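Local structure of hypoxanthine-guanine-xanthine phosphoribosyltransferase (1HGX) at residues M42-V45 with A49-F52; D55-L60 with L64-I69; D103-G108 with V143-C148; Q113-L118 with A124-C129. The protein transfers a phosphoribosyl group from 5-phospho-alpha-D-ribose 1-diphosphate to hypoxanthine, guanine or xanthine, salvaging host purines for a parasite that cannot make its own. All blocks are in the same frame, centred on the assembly; numbering follows the deposited sequence.

Interaction 1. Residues M42-V45 with A49-F52; sequences MICV and AVFF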
loop_
_atom_site.group_PDB
_atom_site.type_symbol
_atom_site.label_atom_id
_atom_site.label_comp_id
_atom_site.label_asym_id
_atom_site.label_seq_id
_atom_site.Cartn_x
_atom_site.Cartn_y
_atom_site.Cartn_z
ATOM N N MET A 42 -3.188 11.618 4.242
ATOM C CA MET A 42 -3.938 10.379 4.435
ATOM C C MET A 42 -2.959 9.354 4.964
ATOM O O MET A 42 -2.094 8.881 4.232
ATOM C CB MET A 42 -4.475 9.882 3.098
ATOM C CG MET A 42 -5.154 10.936 2.285
ATOM S SD MET A 42 -6.845 11.029 2.733
ATOM C CE MET A 42 -7.404 9.711 1.861
ATOM N N ILE A 43 -3.123 8.985 6.220
ATOM C CA ILE A 43 -2.235 8.040 6.860
ATOM C C ILE A 43 -2.720 6.613 6.781
ATOM O O ILE A 43 -3.843 6.308 7.164
ATOM C CB ILE A 43 -2.040 8.404 8.339
ATOM C CG1 ILE A 43 -1.490 9.827 8.455
ATOM C CG2 ILE A 43 -1.136 7.383 9.026
ATOM C CD1 ILE A 43 -1.420 10.314 9.868
ATOM N N CYS A 44 -1.868 5.736 6.278
ATOM C CA CYS A 44 -2.211 4.332 6.202
ATOM C C CYS A 44 -1.457 3.612 7.326
ATOM O O CYS A 44 -0.229 3.754 7.459
ATOM C CB CYS A 44 -1.788 3.754 4.851
ATOM S SG CYS A 44 -1.941 1.964 4.727
ATOM N N VAL A 45 -2.189 2.890 8.168
ATOM C CA VAL A 45 -1.558 2.131 9.242
ATOM C C VAL A 45 -1.240 0.756 8.636
ATOM O O VAL A 45 -2.131 -0.074 8.418
ATOM C CB VAL A 45 -2.485 2.001 10.477
ATOM C CG1 VAL A 45 -1.775 1.216 11.586
ATOM C CG2 VAL A 45 -2.920 3.407 10.978
ATOM N N ALA A 49 -4.238 -2.431 6.646
ATOM C CA ALA A 49 -5.059 -1.410 6.004
ATOM C C ALA A 49 -4.632 -1.049 4.577
ATOM O O ALA A 49 -5.378 -0.385 3.859
ATOM C CB ALA A 49 -5.077 -0.153 6.872
ATOM N N VAL A 50 -3.476 -1.539 4.139
ATOM C CA VAL A 50 -2.960 -1.185 2.821
ATOM C C VAL A 50 -3.853 -1.510 1.618
ATOM O O VAL A 50 -3.935 -0.709 0.688
ATOM C CB VAL A 50 -1.503 -1.687 2.621
ATOM C CG1 VAL A 50 -1.463 -3.159 2.262
ATOM C CG2 VAL A 50 -0.774 -0.815 1.598
ATOM N N PHE A 51 -4.560 -2.637 1.652
ATOM C CA PHE A 51 -5.431 -3.006 0.540
ATOM C C PHE A 51 -6.562 -2.001 0.463
ATOM O O PHE A 51 -6.809 -1.419 -0.582
ATOM C CB PHE A 51 -5.995 -4.415 0.732
ATOM C CG PHE A 51 -4.987 -5.504 0.501
ATOM C CD1 PHE A 51 -3.804 -5.545 1.226
ATOM C CD2 PHE A 51 -5.218 -6.486 -0.448
ATOM C CE1 PHE A 51 -2.856 -6.550 1.009
ATOM C CE2 PHE A 51 -4.275 -7.498 -0.672
ATOM C CZ PHE A 51 -3.092 -7.525 0.061
ATOM N N PHE A 52 -7.228 -1.806 1.594
ATOM C CA PHE A 52 -8.330 -0.868 1.746
ATOM C C PHE A 52 -7.876 0.533 1.345
ATOM O O PHE A 52 -8.581 1.238 0.617
ATOM C CB PHE A 52 -8.762 -0.873 3.216
ATOM C CG PHE A 52 -9.790 0.162 3.574
ATOM C CD1 PHE A 52 -10.918 0.358 2.781
ATOM C CD2 PHE A 52 -9.657 0.902 4.750
ATOM C CE1 PHE A 52 -11.916 1.263 3.163
ATOM C CE2 PHE A 52 -10.650 1.814 5.149
ATOM C CZ PHE A 52 -11.779 1.996 4.353
#
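C44 and V45 at the end of a strand meet V50 of helix 50-57 and A49 just ahead of it in the chain through a sulfur atom and a methyl group. The sulfur approaches backbone rather than side chain: C44 SG lies 3.8 Å from V50 CA and 3.9 Å from V50 N, farther from the branch at V50 CB (4.2 Å). Turning SG opposite the C44 nitrogen (chi1 171°) directs it at the first turn of the helix. The second touch runs the other way, from the helix side to the strand backbone, with A49 CB 3.3 Å from V45 O. Only three residues separate the segments, so this is a strand-loop-helix turn at the C-terminal end of strand 41-45, the first half of a beta-alpha-beta unit in the phosphoribosyltransferase fold. The side chain of V45 ends about 6 Å from bound GMP. In the second shell, Y68 and Y53 both touch C44, while V45 packs on V100 and E102 of the adjoining strand. F52 rests on V101 and L131; V50 packs on T54, and F51 on K58, of the second subunit.

Interaction 2. Residues D55-L60 with L64-I69; sequences DLLKHL and LEPDYI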
loop_
_atom_site.group_PDB
_atom_site.type_symbol
_atom_site.label_atom_id
_atom_site.label_comp_id
_atom_site.label_asym_id
_atom_site.label_seq_id
_atom_site.Cartn_x
_atom_site.Cartn_y
_atom_site.Cartn_z
ATOM N N ASP A 55 -7.191 0.949 -2.462
ATOM C CA ASP A 55 -8.466 0.893 -3.185
ATOM C C ASP A 55 -9.229 2.203 -3.056
ATOM O O ASP A 55 -9.855 2.660 -4.020
ATOM C CB ASP A 55 -9.324 -0.283 -2.719
ATOM C CG ASP A 55 -8.956 -1.588 -3.422
ATOM O OD1 ASP A 55 -8.202 -1.551 -4.420
ATOM O OD2 ASP A 55 -9.418 -2.659 -2.982
ATOM N N LEU A 56 -9.148 2.818 -1.879
ATOM C CA LEU A 56 -9.796 4.097 -1.625
ATOM C C LEU A 56 -9.144 5.176 -2.479
ATOM O O LEU A 56 -9.840 5.967 -3.129
ATOM C CB LEU A 56 -9.647 4.516 -0.158
ATOM C CG LEU A 56 -10.663 4.095 0.903
ATOM C CD1 LEU A 56 -10.210 4.706 2.220
ATOM C CD2 LEU A 56 -12.081 4.574 0.560
ATOM N N LEU A 57 -7.811 5.226 -2.441
ATOM C CA LEU A 57 -7.050 6.221 -3.195
ATOM C C LEU A 57 -7.304 6.165 -4.699
ATOM O O LEU A 57 -7.167 7.172 -5.388
ATOM C CB LEU A 57 -5.555 6.104 -2.897
ATOM C CG LEU A 57 -4.977 7.042 -1.828
ATOM C CD1 LEU A 57 -5.798 7.034 -0.552
ATOM C CD2 LEU A 57 -3.537 6.654 -1.551
ATOM N N LYS A 58 -7.690 4.998 -5.207
ATOM C CA LYS A 58 -7.986 4.856 -6.629
ATOM C C LYS A 58 -9.284 5.581 -6.982
ATOM O O LYS A 58 -9.604 5.766 -8.156
ATOM C CB LYS A 58 -8.097 3.384 -7.016
ATOM C CG LYS A 58 -6.780 2.670 -7.034
ATOM C CD LYS A 58 -6.996 1.193 -7.182
ATOM C CE LYS A 58 -5.683 0.448 -7.100
ATOM N NZ LYS A 58 -5.941 -1.007 -6.965
ATOM N N HIS A 59 -10.035 5.974 -5.960
ATOM C CA HIS A 59 -11.293 6.673 -6.153
ATOM C C HIS A 59 -11.244 8.116 -5.706
ATOM O O HIS A 59 -12.258 8.797 -5.742
ATOM C CB HIS A 59 -12.411 5.964 -5.391
ATOM C CG HIS A 59 -12.685 4.581 -5.885
ATOM N ND1 HIS A 59 -11.959 3.488 -5.472
ATOM C CD2 HIS A 59 -13.572 4.123 -6.797
ATOM C CE1 HIS A 59 -12.381 2.413 -6.109
ATOM N NE2 HIS A 59 -13.362 2.769 -6.919
ATOM N N LEU A 60 -10.092 8.576 -5.244
ATOM C CA LEU A 60 -9.975 9.948 -4.778
ATOM C C LEU A 60 -9.357 10.816 -5.858
ATOM O O LEU A 60 -8.145 10.806 -6.071
ATOM C CB LEU A 60 -9.149 10.001 -3.493
ATOM C CG LEU A 60 -9.860 9.979 -2.138
ATOM C CD1 LEU A 60 -11.267 9.435 -2.206
ATOM C CD2 LEU A 60 -9.017 9.197 -1.168
ATOM N N LEU A 64 -3.794 15.000 -2.542
ATOM C CA LEU A 64 -3.702 14.495 -1.172
ATOM C C LEU A 64 -2.278 13.999 -0.979
ATOM O O LEU A 64 -1.598 13.679 -1.947
ATOM C CB LEU A 64 -4.710 13.361 -0.956
ATOM C CG LEU A 64 -4.640 12.127 -1.861
ATOM C CD1 LEU A 64 -3.706 11.063 -1.289
ATOM C CD2 LEU A 64 -6.044 11.577 -2.017
ATOM N N GLU A 65 -1.823 13.924 0.261
ATOM C CA GLU A 65 -0.462 13.501 0.544
ATOM C C GLU A 65 -0.453 12.213 1.349
ATOM O O GLU A 65 -0.889 12.191 2.493
ATOM C CB GLU A 65 0.232 14.611 1.317
ATOM C CG GLU A 65 1.686 14.358 1.637
ATOM C CD GLU A 65 2.424 15.636 1.981
ATOM O OE1 GLU A 65 1.770 16.693 2.133
ATOM O OE2 GLU A 65 3.667 15.584 2.089
ATOM N N PRO A 66 0.004 11.111 0.753
ATOM C CA PRO A 66 0.016 9.862 1.510
ATOM C C PRO A 66 1.149 9.821 2.529
ATOM O O PRO A 66 2.188 10.456 2.345
ATOM C CB PRO A 66 0.255 8.795 0.425
ATOM C CG PRO A 66 -0.166 9.452 -0.845
ATOM C CD PRO A 66 0.355 10.866 -0.651
ATOM N N ASP A 67 0.919 9.101 3.620
ATOM C CA ASP A 67 1.934 8.906 4.637
ATOM C C ASP A 67 1.617 7.569 5.289
ATOM O O ASP A 67 0.499 7.064 5.179
ATOM C CB ASP A 67 1.971 10.041 5.652
ATOM C CG ASP A 67 3.362 10.230 6.258
ATOM O OD1 ASP A 67 4.185 9.284 6.262
ATOM O OD2 ASP A 67 3.639 11.348 6.732
ATOM N N TYR A 68 2.608 6.983 5.942
ATOM C CA TYR A 68 2.449 5.664 6.533
ATOM C C TYR A 68 2.999 5.576 7.924
ATOM O O TYR A 68 3.971 6.246 8.257
ATOM C CB TYR A 68 3.181 4.642 5.662
ATOM C CG TYR A 68 2.721 4.682 4.230
ATOM C CD1 TYR A 68 3.259 5.603 3.335
ATOM C CD2 TYR A 68 1.679 3.867 3.800
ATOM C CE1 TYR A 68 2.758 5.719 2.049
ATOM C CE2 TYR A 68 1.171 3.972 2.517
ATOM C CZ TYR A 68 1.711 4.904 1.650
ATOM O OH TYR A 68 1.171 5.052 0.396
ATOM N N ILE A 69 2.401 4.703 8.716
ATOM C CA ILE A 69 2.854 4.506 10.075
ATOM C C ILE A 69 2.805 3.015 10.429
ATOM O O ILE A 69 1.953 2.266 9.940
ATOM C CB ILE A 69 2.015 5.363 11.072
ATOM C CG1 ILE A 69 2.740 5.478 12.415
ATOM C CG2 ILE A 69 0.618 4.767 11.267
ATOM C CD1 ILE A 69 2.149 6.523 13.341
#
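An apolar contact joins L57 of helix 50-57 and L60 in the turn after it to L64, just before strand 65-72, and P66 within it, closing the helix against the sheet. L64 contributes the largest share, through both methyls. Its CD2 methyl is 3.8 Å from L60 CB and 3.9 Å from L60 CD2, the two side chains crossing at about a right angle. Its CD1 methyl turns to L57, at 4.3 Å from L57 CG. With CG between its own nitrogen and carbonyl carbon (chi1 58°), L64 presents its two methyls to different leucines. A looser touch follows two residues on, where L57 CD2 lies 4.4 Å from P66 CG. A type I turn from L57 to L60 reverses the chain and brings both leucines to the same partner. H59, inside the turn, is bound back to the helix: its ND1 donates to D55 O over 2.7 Å, with the oxygen only 4° out of the ring plane. M42 of the adjacent strand packs on L57, L60 and L64, and R169 of the second subunit packs on L64 and P66. D55 OD1 also forms a salt bridge with K58 of the second subunit, so this part of the helix lies at the dimer interface. Strand 41-45, helix 50-57 and strand 65-72, with the two strands parallel neighbours, form the beta-alpha-beta crossover of an alpha/beta sheet.

Interaction 3. Residues D103-G108 with V143-C148; sequences DIIDTG and VPIDYC. With 5GP (guanosine-5'-monophosphate), chain C.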
loop_
_atom_site.group_PDB
_atom_site.type_symbol
_atom_site.label_atom_id
_atom_site.label_comp_id
_atom_site.label_asym_id
_atom_site.label_seq_id
_atom_site.Cartn_x
_atom_site.Cartn_y
_atom_site.Cartn_z
ATOM N N ASP A 103 -7.445 -0.741 9.479
ATOM C CA ASP A 103 -8.123 -1.952 9.036
ATOM C C ASP A 103 -9.299 -2.382 9.923
ATOM O O ASP A 103 -10.415 -2.543 9.432
ATOM C CB ASP A 103 -7.132 -3.118 8.776
ATOM C CG ASP A 103 -6.158 -3.398 9.945
ATOM O OD1 ASP A 103 -6.333 -2.907 11.079
ATOM O OD2 ASP A 103 -5.192 -4.153 9.708
ATOM N N ILE A 104 -9.062 -2.528 11.224
ATOM C CA ILE A 104 -10.118 -2.935 12.139
ATOM C C ILE A 104 -9.849 -2.413 13.547
ATOM O O ILE A 104 -8.699 -2.311 13.980
ATOM C CB ILE A 104 -10.276 -4.484 12.166
ATOM C CG1 ILE A 104 -11.482 -4.904 13.017
ATOM C CG2 ILE A 104 -9.013 -5.146 12.689
ATOM C CD1 ILE A 104 -11.825 -6.363 12.863
ATOM N N ILE A 105 -10.915 -1.991 14.214
ATOM C CA ILE A 105 -10.829 -1.495 15.580
ATOM C C ILE A 105 -11.505 -2.541 16.465
ATOM O O ILE A 105 -12.679 -2.869 16.271
ATOM C CB ILE A 105 -11.499 -0.118 15.716
ATOM C CG1 ILE A 105 -10.665 0.919 14.946
ATOM C CG2 ILE A 105 -11.635 0.279 17.193
ATOM C CD1 ILE A 105 -11.226 2.312 14.969
ATOM N N ASP A 106 -10.719 -3.121 17.365
ATOM C CA ASP A 106 -11.196 -4.149 18.275
ATOM C C ASP A 106 -11.557 -3.516 19.626
ATOM O O ASP A 106 -12.672 -3.036 19.799
ATOM C CB ASP A 106 -10.113 -5.225 18.419
ATOM C CG ASP A 106 -10.598 -6.469 19.145
ATOM O OD1 ASP A 106 -11.695 -6.464 19.747
ATOM O OD2 ASP A 106 -9.855 -7.471 19.115
ATOM N N THR A 107 -10.626 -3.497 20.579
ATOM C CA THR A 107 -10.914 -2.907 21.884
ATOM C C THR A 107 -10.775 -1.394 21.847
ATOM O O THR A 107 -11.210 -0.701 22.770
ATOM C CB THR A 107 -9.967 -3.434 22.966
ATOM O OG1 THR A 107 -8.638 -2.969 22.704
ATOM C CG2 THR A 107 -9.978 -4.958 22.995
ATOM N N GLY A 108 -10.122 -0.889 20.806
ATOM C CA GLY A 108 -9.935 0.543 20.678
ATOM C C GLY A 108 -8.623 1.051 21.250
ATOM O O GLY A 108 -8.289 2.224 21.068
ATOM N N VAL A 143 -13.272 5.461 21.115
ATOM C CA VAL A 143 -12.646 6.007 19.913
ATOM C C VAL A 143 -13.691 6.522 18.917
ATOM O O VAL A 143 -14.599 5.777 18.516
ATOM C CB VAL A 143 -11.780 4.930 19.216
ATOM C CG1 VAL A 143 -11.177 5.473 17.920
ATOM C CG2 VAL A 143 -10.680 4.462 20.154
ATOM N N PRO A 144 -13.627 7.817 18.558
ATOM C CA PRO A 144 -14.595 8.363 17.598
ATOM C C PRO A 144 -14.238 7.861 16.203
ATOM O O PRO A 144 -13.102 8.014 15.740
ATOM C CB PRO A 144 -14.402 9.872 17.728
ATOM C CG PRO A 144 -12.941 9.994 18.054
ATOM C CD PRO A 144 -12.716 8.868 19.050
ATOM N N ILE A 145 -15.195 7.180 15.579
ATOM C CA ILE A 145 -14.994 6.621 14.237
ATOM C C ILE A 145 -15.850 7.429 13.278
ATOM O O ILE A 145 -17.071 7.357 13.329
ATOM C CB ILE A 145 -15.421 5.141 14.190
ATOM C CG1 ILE A 145 -14.611 4.347 15.216
ATOM C CG2 ILE A 145 -15.263 4.573 12.778
ATOM C CD1 ILE A 145 -15.063 2.913 15.384
ATOM N N ASP A 146 -15.215 8.232 12.431
ATOM C CA ASP A 146 -15.953 9.069 11.503
ATOM C C ASP A 146 -16.443 8.355 10.260
ATOM O O ASP A 146 -17.504 8.682 9.748
ATOM C CB ASP A 146 -15.119 10.280 11.128
ATOM C CG ASP A 146 -14.571 10.969 12.335
ATOM O OD1 ASP A 146 -15.310 11.771 12.932
ATOM O OD2 ASP A 146 -13.426 10.660 12.726
ATOM N N TYR A 147 -15.659 7.409 9.751
ATOM C CA TYR A 147 -16.047 6.663 8.561
ATOM C C TYR A 147 -15.749 5.216 8.871
ATOM O O TYR A 147 -14.679 4.910 9.371
ATOM C CB TYR A 147 -15.220 7.103 7.355
ATOM C CG TYR A 147 -15.210 8.588 7.140
ATOM C CD1 TYR A 147 -16.271 9.228 6.489
ATOM C CD2 TYR A 147 -14.156 9.367 7.621
ATOM C CE1 TYR A 147 -16.285 10.613 6.334
ATOM C CE2 TYR A 147 -14.156 10.748 7.472
ATOM C CZ TYR A 147 -15.222 11.368 6.832
ATOM O OH TYR A 147 -15.235 12.735 6.710
ATOM N N CYS A 148 -16.696 4.334 8.585
ATOM C CA CYS A 148 -16.524 2.914 8.858
ATOM C C CYS A 148 -17.141 2.095 7.744
ATOM O O CYS A 148 -18.275 2.352 7.339
ATOM C CB CYS A 148 -17.166 2.544 10.202
ATOM S SG CYS A 148 -17.111 0.780 10.644
HETATM P P 5GP C . -7.361 -2.976 19.408
HETATM O O1P 5GP C . -8.475 -2.178 18.851
HETATM O O2P 5GP C . -6.252 -2.146 19.882
HETATM O O3P 5GP C . -7.853 -3.969 20.380
HETATM O "O5'" 5GP C . -6.900 -3.910 18.248
HETATM C "C5'" 5GP C . -6.826 -3.551 16.875
HETATM C "C4'" 5GP C . -5.587 -4.131 16.322
HETATM O "O4'" 5GP C . -5.590 -5.568 16.302
HETATM C "C3'" 5GP C . -5.357 -3.687 14.911
HETATM O "O3'" 5GP C . -3.947 -3.753 14.729
HETATM C "C2'" 5GP C . -5.996 -4.802 14.180
HETATM O "O2'" 5GP C . -5.456 -4.894 12.871
HETATM C "C1'" 5GP C . -5.700 -6.075 14.976
HETATM N N9 5GP C . -6.887 -7.013 14.914
HETATM C C8 5GP C . -8.045 -6.920 15.671
HETATM N N7 5GP C . -8.950 -7.822 15.383
HETATM C C5 5GP C . -8.389 -8.574 14.347
HETATM C C6 5GP C . -8.981 -9.613 13.559
HETATM O O6 5GP C . -10.060 -10.172 13.745
HETATM N N1 5GP C . -8.190 -9.982 12.479
HETATM C C2 5GP C . -6.947 -9.429 12.188
HETATM N N2 5GP C . -6.261 -9.979 11.184
HETATM N N3 5GP C . -6.363 -8.470 12.949
HETATM C C4 5GP C . -7.150 -8.058 14.002
#
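I105, within the phosphoribosyl-binding motif of the type I phosphoribosyltransferases, backs that loop against V143 and I145. I105 and I145 reach toward each other tip to tip, their CD1 methyls 3.9 Å apart, while V143 CG2 sits 3.4 Å from G108 O. The other side of the loop holds GMP. Three successive amides point into its phosphate: D106 N and G108 N each donate to O1P over 2.9 Å, and T107 N to O3P over 2.8 Å. T107 OG1 adds a 2.6 Å bond to O3P, OG1 being set between the backbone nitrogen and the carbonyl carbon (chi1 67°). G108 is the N-cap of helix 109-119, and the helix start probably helps to stabilise the phosphate charge. At the other end of the motif, D103 OD1 accepts from the ribose O2' at 2.8 Å and from I104 N, the latter 27° out of the carboxylate plane. D106 is, by similarity, the proton acceptor. Around this site, I105 pairs through its backbone with C132 and K134 of strand 132-134, I105 and I145 both rest on T130, and Y147 pairs with strand 125-130 and packs its side chain on helix 17-35.

Interaction 4. Residues Q113-L118 with A124-C129; sequences QLLNNL and ASLKVC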
loop_
_atom_site.group_PDB
_atom_site.type_symbol
_atom_site.label_atom_id
_atom_site.label_comp_id
_atom_site.label_asym_id
_atom_site.label_seq_id
_atom_site.Cartn_x
_atom_site.Cartn_y
_atom_site.Cartn_z
ATOM N N GLN A 113 -4.506 5.279 21.474
ATOM C CA GLN A 113 -3.137 5.728 21.702
ATOM C C GLN A 113 -2.580 6.477 20.492
ATOM O O GLN A 113 -1.886 7.488 20.641
ATOM C CB GLN A 113 -2.249 4.540 22.053
ATOM C CG GLN A 113 -2.733 3.808 23.288
ATOM C CD GLN A 113 -1.709 2.856 23.832
ATOM O OE1 GLN A 113 -1.085 3.124 24.856
ATOM N NE2 GLN A 113 -1.524 1.734 23.153
ATOM N N LEU A 114 -2.924 6.007 19.298
ATOM C CA LEU A 114 -2.471 6.631 18.067
ATOM C C LEU A 114 -3.057 8.041 17.967
ATOM O O LEU A 114 -2.346 8.999 17.658
ATOM C CB LEU A 114 -2.902 5.797 16.856
ATOM C CG LEU A 114 -1.919 5.628 15.693
ATOM C CD1 LEU A 114 -2.699 5.430 14.410
ATOM C CD2 LEU A 114 -0.995 6.814 15.551
ATOM N N LEU A 115 -4.346 8.177 18.258
ATOM C CA LEU A 115 -4.994 9.484 18.198
ATOM C C LEU A 115 -4.398 10.480 19.199
ATOM O O LEU A 115 -4.215 11.657 18.870
ATOM C CB LEU A 115 -6.506 9.358 18.401
ATOM C CG LEU A 115 -7.301 8.729 17.250
ATOM C CD1 LEU A 115 -8.778 8.752 17.587
ATOM C CD2 LEU A 115 -7.049 9.503 15.960
ATOM N N ASN A 116 -4.088 10.013 20.408
ATOM C CA ASN A 116 -3.499 10.883 21.424
ATOM C C ASN A 116 -2.137 11.352 20.932
ATOM O O ASN A 116 -1.787 12.517 21.093
ATOM C CB ASN A 116 -3.337 10.165 22.771
ATOM C CG ASN A 116 -4.646 10.036 23.539
ATOM O OD1 ASN A 116 -5.553 10.863 23.406
ATOM N ND2 ASN A 116 -4.730 9.018 24.387
ATOM N N ASN A 117 -1.366 10.451 20.332
ATOM C CA ASN A 117 -0.055 10.817 19.811
ATOM C C ASN A 117 -0.190 11.864 18.701
ATOM O O ASN A 117 0.471 12.903 18.733
ATOM C CB ASN A 117 0.686 9.587 19.277
ATOM C CG ASN A 117 2.017 9.941 18.612
ATOM O OD1 ASN A 117 2.043 10.540 17.544
ATOM N ND2 ASN A 117 3.125 9.543 19.238
ATOM N N LEU A 118 -1.092 11.617 17.753
ATOM C CA LEU A 118 -1.280 12.538 16.627
ATOM C C LEU A 118 -1.864 13.903 17.000
ATOM O O LEU A 118 -1.468 14.924 16.436
ATOM C CB LEU A 118 -2.123 11.887 15.518
ATOM C CG LEU A 118 -1.565 10.628 14.836
ATOM C CD1 LEU A 118 -2.588 10.116 13.838
ATOM C CD2 LEU A 118 -0.245 10.890 14.138
ATOM N N ALA A 124 -4.856 20.356 11.888
ATOM C CA ALA A 124 -6.015 21.239 11.757
ATOM C C ALA A 124 -7.261 20.422 12.083
ATOM O O ALA A 124 -8.208 20.918 12.680
ATOM C CB ALA A 124 -6.107 21.800 10.356
ATOM N N SER A 125 -7.272 19.170 11.653
ATOM C CA SER A 125 -8.391 18.291 11.936
ATOM C C SER A 125 -7.836 16.885 11.930
ATOM O O SER A 125 -6.815 16.618 11.306
ATOM C CB SER A 125 -9.532 18.455 10.919
ATOM O OG SER A 125 -9.127 18.147 9.596
ATOM N N LEU A 126 -8.511 15.986 12.625
ATOM C CA LEU A 126 -8.052 14.622 12.729
ATOM C C LEU A 126 -9.281 13.713 12.793
ATOM O O LEU A 126 -10.123 13.861 13.680
ATOM C CB LEU A 126 -7.195 14.487 13.990
ATOM C CG LEU A 126 -6.676 13.115 14.416
ATOM C CD1 LEU A 126 -5.891 12.456 13.294
ATOM C CD2 LEU A 126 -5.811 13.278 15.653
ATOM N N LYS A 127 -9.410 12.843 11.792
ATOM C CA LYS A 127 -10.522 11.908 11.689
ATOM C C LYS A 127 -10.032 10.492 11.434
ATOM O O LYS A 127 -8.892 10.271 11.008
ATOM C CB LYS A 127 -11.479 12.329 10.577
ATOM C CG LYS A 127 -12.220 13.608 10.871
ATOM C CD LYS A 127 -13.228 13.924 9.795
ATOM C CE LYS A 127 -13.971 15.192 10.141
ATOM N NZ LYS A 127 -14.994 15.564 9.126
ATOM N N VAL A 128 -10.913 9.533 11.681
ATOM C CA VAL A 128 -10.589 8.124 11.530
ATOM C C VAL A 128 -11.508 7.447 10.539
ATOM O O VAL A 128 -12.723 7.663 10.560
ATOM C CB VAL A 128 -10.712 7.376 12.904
ATOM C CG1 VAL A 128 -10.524 5.855 12.727
ATOM C CG2 VAL A 128 -9.675 7.897 13.870
ATOM N N CYS A 129 -10.906 6.637 9.675
ATOM C CA CYS A 129 -11.618 5.854 8.676
ATOM C C CYS A 129 -11.152 4.407 8.851
ATOM O O CYS A 129 -9.981 4.094 8.647
ATOM C CB CYS A 129 -11.283 6.343 7.261
ATOM S SG CYS A 129 -12.028 5.330 5.956
#
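L115 and L118 of helix 109-119 close over L126 and V128 of strand 125-130 in an apolar patch that is tight at its middle. V128 CG2 fits against the forked end of L115, 3.7 Å from L115 CD2 and 3.9 Å from L115 CD1. The same L115 CD2 lies 3.9 Å from L126 CG, so one methyl touches both strand residues. L126 carries CG opposite its backbone nitrogen (chi1 175°), reaching out to the helix with CD2 3.9 Å from L118 CB and equally far from L115 O. L118 meets L126 at about a right angle. The segment axes approach to 10.2 Å and run nearly antiparallel, at 161°. This is expected where a helix links two parallel neighbouring strands, here 97-102 and 125-130, in a beta-alpha-beta unit of the alpha/beta core. V100 of the earlier strand touches both L118 and L126, and M111 touches V128. Outward the packing gives way: L115 and L126 are themselves only partly buried, N116 points away from the strand, and A124 before the strand is exposed. The side chain of K127 likewise leaves the strand away from the helix; on that other face of the sheet it makes a cation-pi contact with F34 and packs on Y147. The backbone N of V128 donates to D146 OD2.

How the interactions relate
Interactions 1 and 2 join helix 50-57 and the turns next to it to the neighbouring parallel strands 41-45 and 65-72 and lie buried, both touching the second subunit. Interaction 4 fixes helix 109-119 on the other face of the same sheet: C44 turns to helix 50-57, whereas I43, V45 and I69 pack on L118 or L114. Interactions 3 and 4 are partly buried, and neither is touched by the second subunit. Interaction 4 nests inside the loop closed by interaction 3, and Y147 N to V128 O (3.1 Å) joins their strands. Across their segments all four rest on van der Waals contact; interaction 2 adds charged pairing at the dimer interface, and interaction 3 the groups that grip the nucleotide.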